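Isochorismatase family protein family (Burkholderia thailandensis, PDB 3TXY) is of unknown function but belongs to the isochorismatase family of cysteine hydrolase-like proteins and is probably a hydrolase. Local coordinates at residues V56-T61 / P99-V104. Sequence-based numbering, arbitrary orientation.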
loop_
_atom_site.group_PDB
_atom_site.type_symbol
_atom_site.label_atom_id
_atom_site.label_comp_id
_atom_site.label_asym_id
_atom_site.label_seq_id
_atom_site.Cartn_x
_atom_site.Cartn_y
_atom_site.Cartn_z
ATOM N N VAL A 56 -4.488 -21.517 -7.347
ATOM C CA VAL A 56 -4.389 -20.391 -8.268
ATOM C C VAL A 56 -5.574 -19.455 -8.015
ATOM O O VAL A 56 -6.727 -19.877 -8.049
ATOM C CB VAL A 56 -4.376 -20.851 -9.734
ATOM C CG1 VAL A 56 -4.308 -19.626 -10.658
ATOM C CG2 VAL A 56 -3.199 -21.800 -9.950
ATOM N N ILE A 57 -5.257 -18.194 -7.742
ATOM C CA ILE A 57 -6.241 -17.243 -7.293
ATOM C C ILE A 57 -6.263 -16.100 -8.265
ATOM O O ILE A 57 -5.264 -15.393 -8.425
ATOM C CB ILE A 57 -5.940 -16.705 -5.885
ATOM C CG1 ILE A 57 -5.823 -17.866 -4.891
ATOM C CG2 ILE A 57 -7.041 -15.738 -5.482
ATOM C CD1 ILE A 57 -5.386 -17.428 -3.512
ATOM N N PHE A 58 -7.388 -15.975 -8.961
ATOM C CA PHE A 58 -7.564 -14.931 -9.939
ATOM C C PHE A 58 -8.447 -13.835 -9.397
ATOM O O PHE A 58 -9.609 -14.076 -9.021
ATOM C CB PHE A 58 -8.187 -15.475 -11.213
ATOM C CG PHE A 58 -7.310 -16.442 -11.960
ATOM C CD1 PHE A 58 -6.175 -16.000 -12.622
ATOM C CD2 PHE A 58 -7.629 -17.787 -12.022
ATOM C CE1 PHE A 58 -5.373 -16.887 -13.334
ATOM C CE2 PHE A 58 -6.842 -18.666 -12.731
ATOM C CZ PHE A 58 -5.698 -18.217 -13.379
ATOM N N VAL A 59 -7.891 -12.623 -9.405
ATOM C CA VAL A 59 -8.542 -11.454 -8.852
ATOM C C VAL A 59 -9.046 -10.548 -9.983
ATOM O O VAL A 59 -8.315 -10.244 -10.927
ATOM C CB VAL A 59 -7.558 -10.660 -7.964
ATOM C CG1 VAL A 59 -8.190 -9.373 -7.438
ATOM C CG2 VAL A 59 -7.039 -11.518 -6.814
ATOM N N HIS A 60 -10.274 -10.078 -9.873
ATOM C CA HIS A 60 -10.770 -9.079 -10.801
ATOM C C HIS A 60 -11.496 -8.020 -10.036
ATOM O O HIS A 60 -11.895 -8.235 -8.895
ATOM C CB HIS A 60 -11.639 -9.694 -11.913
ATOM C CG HIS A 60 -12.938 -10.256 -11.434
ATOM N ND1 HIS A 60 -14.083 -10.098 -12.124
ATOM C CD2 HIS A 60 -13.261 -10.996 -10.306
ATOM C CE1 HIS A 60 -15.089 -10.695 -11.465
ATOM N NE2 HIS A 60 -14.594 -11.247 -10.361
ATOM N N THR A 61 -11.626 -6.862 -10.669
ATOM C CA THR A 61 -12.304 -5.705 -10.114
ATOM C C THR A 61 -13.666 -5.566 -10.764
ATOM O O THR A 61 -13.804 -5.633 -11.992
ATOM C CB THR A 61 -11.498 -4.433 -10.387
ATOM O OG1 THR A 61 -10.182 -4.604 -9.863
ATOM C CG2 THR A 61 -12.157 -3.193 -9.774
ATOM N N PRO A 99 -13.100 -23.608 -13.591
ATOM C CA PRO A 99 -14.141 -23.619 -12.545
ATOM C C PRO A 99 -13.692 -23.924 -11.093
ATOM O O PRO A 99 -14.384 -23.510 -10.174
ATOM C CB PRO A 99 -15.135 -24.672 -13.056
ATOM C CG PRO A 99 -14.983 -24.635 -14.542
ATOM C CD PRO A 99 -13.531 -24.329 -14.804
ATOM N N LEU A 100 -12.557 -24.602 -10.882
ATOM C CA LEU A 100 -12.073 -24.887 -9.511
ATOM C C LEU A 100 -10.986 -23.931 -9.025
ATOM O O LEU A 100 -10.455 -24.083 -7.914
ATOM C CB LEU A 100 -11.591 -26.342 -9.383
ATOM C CG LEU A 100 -12.725 -27.358 -9.499
ATOM C CD1 LEU A 100 -12.171 -28.775 -9.623
ATOM C CD2 LEU A 100 -13.694 -27.247 -8.327
ATOM N N ASP A 101 -10.669 -22.942 -9.854
ATOM C CA ASP A 101 -9.748 -21.903 -9.485
ATOM C C ASP A 101 -10.455 -20.981 -8.521
ATOM O O ASP A 101 -11.675 -20.882 -8.522
ATOM C CB ASP A 101 -9.293 -21.140 -10.726
ATOM C CG ASP A 101 -8.354 -21.960 -11.592
ATOM O OD1 ASP A 101 -7.683 -22.875 -11.056
ATOM O OD2 ASP A 101 -8.282 -21.685 -12.807
ATOM N N VAL A 102 -9.685 -20.292 -7.704
ATOM C CA VAL A 102 -10.277 -19.379 -6.755
ATOM C C VAL A 102 -10.462 -18.064 -7.468
ATOM O O VAL A 102 -9.523 -17.570 -8.055
ATOM C CB VAL A 102 -9.368 -19.216 -5.548
ATOM C CG1 VAL A 102 -9.999 -18.270 -4.524
ATOM C CG2 VAL A 102 -9.093 -20.583 -4.944
ATOM N N VAL A 103 -11.689 -17.537 -7.461
ATOM C CA VAL A 103 -11.982 -16.212 -8.039
ATOM C C VAL A 103 -12.302 -15.227 -6.911
ATOM O O VAL A 103 -13.218 -15.458 -6.122
ATOM C CB VAL A 103 -13.150 -16.259 -9.064
ATOM C CG1 VAL A 103 -13.562 -14.843 -9.487
ATOM C CG2 VAL A 103 -12.757 -17.077 -10.285
ATOM N N VAL A 104 -11.522 -14.150 -6.838
ATOM C CA VAL A 104 -11.693 -13.098 -5.833
ATOM C C VAL A 104 -12.127 -11.836 -6.539
ATOM O O VAL A 104 -11.508 -11.438 -7.530
ATOM C CB VAL A 104 -10.378 -12.830 -5.092
ATOM C CG1 VAL A 104 -10.494 -11.568 -4.209
ATOM C CG2 VAL A 104 -9.962 -14.074 -4.307
HETATM O O HOH W 1 -6.487 -23.537 -8.009
#
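Ile57 and Val102 sit side by side in a parallel strand pair at one edge of the six-stranded parallel sheet of this isochorismatase-type alpha/beta fold, where 102-106, an outermost strand of the chain's sheet, pairs with 56-61. Four backbone hydrogen bonds join them: Val102 N to Val56 O, Phe58 N to Val102 O, Val104 N to Phe58 O, and His60 N to Val104 O. Beta-branched residues suit these extended backbones; on one face Ile57 and Val102 pack against helix 117-123, while Val59 rests on Ile19 and Val104 on Asp116. Ile57 CG1 lies 3.8 Å from Val102 CB, and its CG2 meets Val104 CG2 at 3.6 Å.

Phe58 points to the other face, touching Arg50 of helix 35-51, Leu95 and Ala18. Its CB lies 4.0 Å from Val102 O; CG, anti to the carbonyl carbon (chi1 -66°), carries the ring towards Asp101. CD2 is 4.0 Å from Asp101 CB, and CE2 3.3 Å from Asp101 OD2, which sits at the ring edge near its plane, the carboxylate turned 63° from the ring. An acid suits this position just before the strand because OD2 also takes a salt bridge from Arg50 and a hydrogen bond from Gln98 N. Further along, His60 binds Thr105 through NE2 and Ser89 O through ND1, and Val104 O lies in the imidazole plane at its edge, 3.3 Å from His60 CD2. At the opposite end, a water accepts from Val56 N at 2.9 Å and donates weakly to Asp101 OD1.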